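Local coordinates for uncharacterized protein Tm1679 (PDB 3H3E) that is of unknown function but binds zinc and is probably a metal-dependent hydrolase of the metallo-beta-lactamase superfamily, at residues 131-143 against 182-196. The protein carries 2 engineered substitutions. Sequence-based numbering, arbitrary orientation.
Sequences FLLGPANLRGKVP and HRGIDNILLDIAETF. With ZN (zinc ion), chain B.
R139 lies extended along helix 185-193 and reaches N187, D191 and E194. Its NH1 donates to OD1 of N187 at 3.0 Å, in the guanidinium plane. The same NH1 also bonds the backbone O of N187, in the carbonyl plane and on a lone pair. That oxygen already takes the helical N-H of D191. NH2 forms a salt bridge with D191 OD1 at 2.6 Å and a weak, longer one with E194 OE2. CB of L190 sits over one guanidinium face.

D191 is shared: its OD2 accepts from N137 N at 2.9 Å, met from above the carboxylate plane. A water joins OD2 to G134 O. N187 ND2 donates almost straight to R183 O (177°), which fixes its amide, and gives a weak bond to L138 O.

The segments belong to a metallo-beta-lactamase fold. Residues 131-133 are part of strand 130-133, and the chain leaving it runs along the helix that follows the zinc ligand H182. H69 and H71 complete the protein ligands seen at the zinc ion, which H182 NE2 binds at 2.4 Å.

Next to this ligand, the guanidinium of R183 is sandwiched between P135 CB and L138. R183 NH1 points to A136 O, a hydrogen bond modelled too short to read closely, and NE bonds L159 O. K141 makes a weak salt bridge to D186, NZ to OD1 3.0 Å.

At the other end, the edge of F196 meets the face of F131, ring planes at 68°. CG of F196 lies beside the backbone N and anti to the carbonyl carbon (chi1 -62°), which sends the ring toward F131 and L133, with CE2 3.8 Å from L133 CD1. L133 CD2 packs on I192 CG1, and A136 CB touches I188 CG1 at 3.6 Å.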
# COMPACT_ATOMS: atom_id res chain seq x y z
N PHE A 131 12.27 -1.35 5.06
CA PHE A 131 12.74 -0.68 3.86
C PHE A 131 11.58 -0.20 2.99
O PHE A 131 10.57 -0.87 2.88
CB PHE A 131 13.55 -1.65 2.98
CG PHE A 131 14.70 -2.27 3.67
CD1 PHE A 131 14.55 -3.45 4.37
CD2 PHE A 131 15.96 -1.69 3.60
CE1 PHE A 131 15.61 -4.04 5.00
CE2 PHE A 131 17.02 -2.27 4.23
CZ PHE A 131 16.85 -3.45 4.94
N LEU A 132 11.78 0.92 2.32
CA LEU A 132 10.84 1.35 1.30
C LEU A 132 11.47 1.10 -0.05
O LEU A 132 12.61 1.48 -0.28
CB LEU A 132 10.57 2.84 1.42
CG LEU A 132 9.51 3.24 2.43
CD1 LEU A 132 9.59 4.74 2.64
CD2 LEU A 132 8.14 2.82 1.92
N LEU A 133 10.70 0.47 -0.93
CA LEU A 133 11.13 0.27 -2.29
C LEU A 133 10.36 1.16 -3.24
O LEU A 133 9.14 1.26 -3.16
CB LEU A 133 10.98 -1.20 -2.69
CG LEU A 133 12.26 -1.97 -2.35
CD1 LEU A 133 12.33 -2.15 -0.85
CD2 LEU A 133 12.28 -3.29 -3.07
N GLY A 134 11.09 1.81 -4.15
CA GLY A 134 10.51 2.81 -5.03
C GLY A 134 9.69 2.19 -6.13
O GLY A 134 9.43 0.99 -6.13
N PRO A 135 9.30 3.02 -7.11
CA PRO A 135 8.39 2.58 -8.17
C PRO A 135 8.91 1.30 -8.81
O PRO A 135 10.07 1.24 -9.23
CB PRO A 135 8.47 3.72 -9.18
CG PRO A 135 9.05 4.84 -8.49
CD PRO A 135 9.88 4.33 -7.39
N ALA A 136 8.06 0.29 -8.89
CA ALA A 136 8.43 -1.00 -9.48
C ALA A 136 8.69 -0.88 -10.97
O ALA A 136 8.06 -0.09 -11.66
CB ALA A 136 7.34 -2.02 -9.23
N ASN A 137 9.60 -1.70 -11.45
CA ASN A 137 9.87 -1.83 -12.86
C ASN A 137 8.66 -2.43 -13.55
O ASN A 137 8.21 -3.52 -13.19
CB ASN A 137 11.10 -2.73 -13.05
CG ASN A 137 11.46 -2.96 -14.51
OD1 ASN A 137 10.68 -2.67 -15.42
ND2 ASN A 137 12.64 -3.52 -14.73
N LEU A 138 8.12 -1.73 -14.54
CA LEU A 138 6.90 -2.17 -15.22
C LEU A 138 7.06 -3.38 -16.15
O LEU A 138 6.07 -3.95 -16.59
CB LEU A 138 6.29 -1.01 -15.98
CG LEU A 138 5.60 0.03 -15.10
CD1 LEU A 138 5.49 1.33 -15.84
CD2 LEU A 138 4.24 -0.47 -14.64
N ARG A 139 8.31 -3.75 -16.45
CA ARG A 139 8.59 -4.84 -17.38
C ARG A 139 7.66 -4.92 -18.60
O ARG A 139 7.17 -5.99 -18.94
CB ARG A 139 8.61 -6.17 -16.65
CG ARG A 139 9.76 -6.29 -15.68
CD ARG A 139 9.54 -7.37 -14.65
NE ARG A 139 10.59 -7.32 -13.64
CZ ARG A 139 10.44 -6.75 -12.45
NH1 ARG A 139 9.28 -6.20 -12.11
NH2 ARG A 139 11.46 -6.75 -11.60
N GLY A 140 7.44 -3.78 -19.25
CA GLY A 140 6.61 -3.73 -20.44
C GLY A 140 5.12 -3.54 -20.19
O GLY A 140 4.37 -3.27 -21.13
N LYS A 141 4.68 -3.68 -18.93
CA LYS A 141 3.29 -3.41 -18.56
C LYS A 141 3.09 -1.94 -18.24
O LYS A 141 4.05 -1.22 -17.96
CB LYS A 141 2.85 -4.26 -17.37
CG LYS A 141 2.75 -5.76 -17.69
CD LYS A 141 2.46 -6.59 -16.44
CE LYS A 141 1.19 -6.11 -15.73
NZ LYS A 141 1.12 -6.54 -14.29
N VAL A 142 1.85 -1.48 -18.29
CA VAL A 142 1.52 -0.10 -17.94
C VAL A 142 0.26 -0.12 -17.08
O VAL A 142 -0.60 -0.98 -17.26
CB VAL A 142 1.27 0.76 -19.18
CG1 VAL A 142 2.46 0.68 -20.12
CG2 VAL A 142 0.00 0.32 -19.89
N PRO A 143 0.16 0.83 -16.13
CA PRO A 143 -0.92 0.78 -15.13
C PRO A 143 -2.29 0.69 -15.79
O PRO A 143 -2.48 1.29 -16.83
CB PRO A 143 -0.75 2.11 -14.39
CG PRO A 143 0.68 2.44 -14.54
CD PRO A 143 1.05 1.97 -15.92
N HIS A 182 -0.12 0.05 -8.35
CA HIS A 182 -0.50 0.53 -9.68
C HIS A 182 0.50 0.07 -10.74
O HIS A 182 0.16 -0.11 -11.91
CB HIS A 182 -0.59 2.05 -9.68
CG HIS A 182 -1.85 2.58 -9.08
ND1 HIS A 182 -3.08 2.44 -9.69
CD2 HIS A 182 -2.08 3.26 -7.93
CE1 HIS A 182 -4.01 3.01 -8.94
NE2 HIS A 182 -3.43 3.52 -7.87
N ARG A 183 1.73 -0.13 -10.31
CA ARG A 183 2.77 -0.54 -11.22
C ARG A 183 2.77 -2.04 -11.42
O ARG A 183 3.51 -2.55 -12.24
CB ARG A 183 4.13 -0.07 -10.70
CG ARG A 183 4.30 1.44 -10.73
CD ARG A 183 5.78 1.74 -10.87
NE ARG A 183 6.00 2.86 -11.76
CZ ARG A 183 7.00 2.94 -12.63
NH1 ARG A 183 7.86 1.95 -12.73
NH2 ARG A 183 7.11 4.00 -13.41
N GLY A 184 1.91 -2.75 -10.68
CA GLY A 184 1.78 -4.19 -10.79
C GLY A 184 2.31 -4.93 -9.59
O GLY A 184 3.48 -4.78 -9.24
N ILE A 185 1.47 -5.72 -8.92
CA ILE A 185 1.89 -6.37 -7.68
C ILE A 185 2.96 -7.40 -7.99
O ILE A 185 3.87 -7.62 -7.19
CB ILE A 185 0.72 -7.00 -6.93
CG1 ILE A 185 1.17 -7.61 -5.61
CG2 ILE A 185 0.07 -8.06 -7.77
CD1 ILE A 185 2.01 -6.76 -4.77
N ASP A 186 2.86 -8.01 -9.16
CA ASP A 186 3.91 -8.90 -9.66
C ASP A 186 5.24 -8.19 -9.91
O ASP A 186 6.29 -8.69 -9.53
CB ASP A 186 3.45 -9.66 -10.91
CG ASP A 186 3.01 -8.75 -12.07
OD1 ASP A 186 2.55 -7.61 -11.84
OD2 ASP A 186 3.11 -9.20 -13.24
N ASN A 187 5.20 -7.02 -10.55
CA ASN A 187 6.42 -6.22 -10.75
C ASN A 187 7.02 -5.84 -9.42
O ASN A 187 8.24 -5.80 -9.26
CB ASN A 187 6.11 -4.97 -11.57
CG ASN A 187 5.94 -5.29 -13.02
OD1 ASN A 187 6.61 -6.17 -13.54
ND2 ASN A 187 5.04 -4.58 -13.69
N ILE A 188 6.15 -5.56 -8.48
CA ILE A 188 6.56 -5.13 -7.16
C ILE A 188 7.30 -6.26 -6.48
O ILE A 188 8.35 -6.04 -5.89
CB ILE A 188 5.35 -4.66 -6.34
CG1 ILE A 188 4.88 -3.30 -6.87
CG2 ILE A 188 5.68 -4.61 -4.88
CD1 ILE A 188 3.59 -2.78 -6.29
N LEU A 189 6.78 -7.48 -6.59
CA LEU A 189 7.39 -8.62 -5.91
C LEU A 189 8.71 -9.03 -6.55
O LEU A 189 9.66 -9.36 -5.86
CB LEU A 189 6.44 -9.81 -5.88
CG LEU A 189 5.18 -9.64 -5.01
CD1 LEU A 189 4.39 -10.92 -5.00
CD2 LEU A 189 5.58 -9.27 -3.61
N LEU A 190 8.75 -8.99 -7.87
CA LEU A 190 9.96 -9.28 -8.61
C LEU A 190 11.04 -8.25 -8.29
O LEU A 190 12.21 -8.60 -8.15
CB LEU A 190 9.67 -9.28 -10.11
CG LEU A 190 8.67 -10.31 -10.64
CD1 LEU A 190 8.14 -9.92 -12.02
CD2 LEU A 190 9.31 -11.68 -10.68
N ASP A 191 10.66 -6.99 -8.17
CA ASP A 191 11.64 -5.98 -7.78
C ASP A 191 12.23 -6.33 -6.42
O ASP A 191 13.43 -6.23 -6.21
CB ASP A 191 11.04 -4.58 -7.78
CG ASP A 191 11.18 -3.87 -9.13
OD1 ASP A 191 11.30 -4.56 -10.16
OD2 ASP A 191 11.18 -2.62 -9.16
N ILE A 192 11.36 -6.76 -5.50
CA ILE A 192 11.78 -7.18 -4.17
C ILE A 192 12.69 -8.41 -4.24
O ILE A 192 13.77 -8.43 -3.68
CB ILE A 192 10.55 -7.46 -3.31
CG1 ILE A 192 9.80 -6.15 -3.09
CG2 ILE A 192 10.94 -8.08 -2.02
CD1 ILE A 192 8.50 -6.33 -2.39
N ALA A 193 12.24 -9.42 -4.97
CA ALA A 193 13.02 -10.62 -5.27
C ALA A 193 14.45 -10.39 -5.81
O ALA A 193 15.36 -11.19 -5.55
CB ALA A 193 12.24 -11.46 -6.26
N GLU A 194 14.64 -9.31 -6.57
CA GLU A 194 15.96 -9.00 -7.14
C GLU A 194 16.86 -8.28 -6.14
O GLU A 194 18.06 -8.14 -6.38
CB GLU A 194 15.84 -8.14 -8.40
CG GLU A 194 14.83 -8.62 -9.43
CD GLU A 194 14.77 -7.71 -10.65
OE1 GLU A 194 15.11 -6.52 -10.53
OE2 GLU A 194 14.38 -8.19 -11.74
N THR A 195 16.28 -7.82 -5.03
CA THR A 195 16.94 -6.92 -4.08
C THR A 195 17.28 -7.64 -2.77
O THR A 195 18.32 -7.40 -2.17
CB THR A 195 16.03 -5.71 -3.74
OG1 THR A 195 15.75 -4.95 -4.92
CG2 THR A 195 16.68 -4.80 -2.72
N PHE A 196 16.37 -8.50 -2.33
CA PHE A 196 16.55 -9.23 -1.08
C PHE A 196 16.81 -10.72 -1.33
O PHE A 196 16.07 -11.38 -2.06
CB PHE A 196 15.32 -9.04 -0.18
CG PHE A 196 15.08 -7.61 0.22
CD1 PHE A 196 15.51 -7.15 1.46
CD2 PHE A 196 14.43 -6.73 -0.62
CE1 PHE A 196 15.31 -5.84 1.83
CE2 PHE A 196 14.23 -5.41 -0.25
CZ PHE A 196 14.66 -4.96 0.98
ZN ZN B . -4.47 4.57 -6.02
O HOH W 1 10.94 -1.43 -6.65
O HOH W 2 14.01 -4.19 -12.12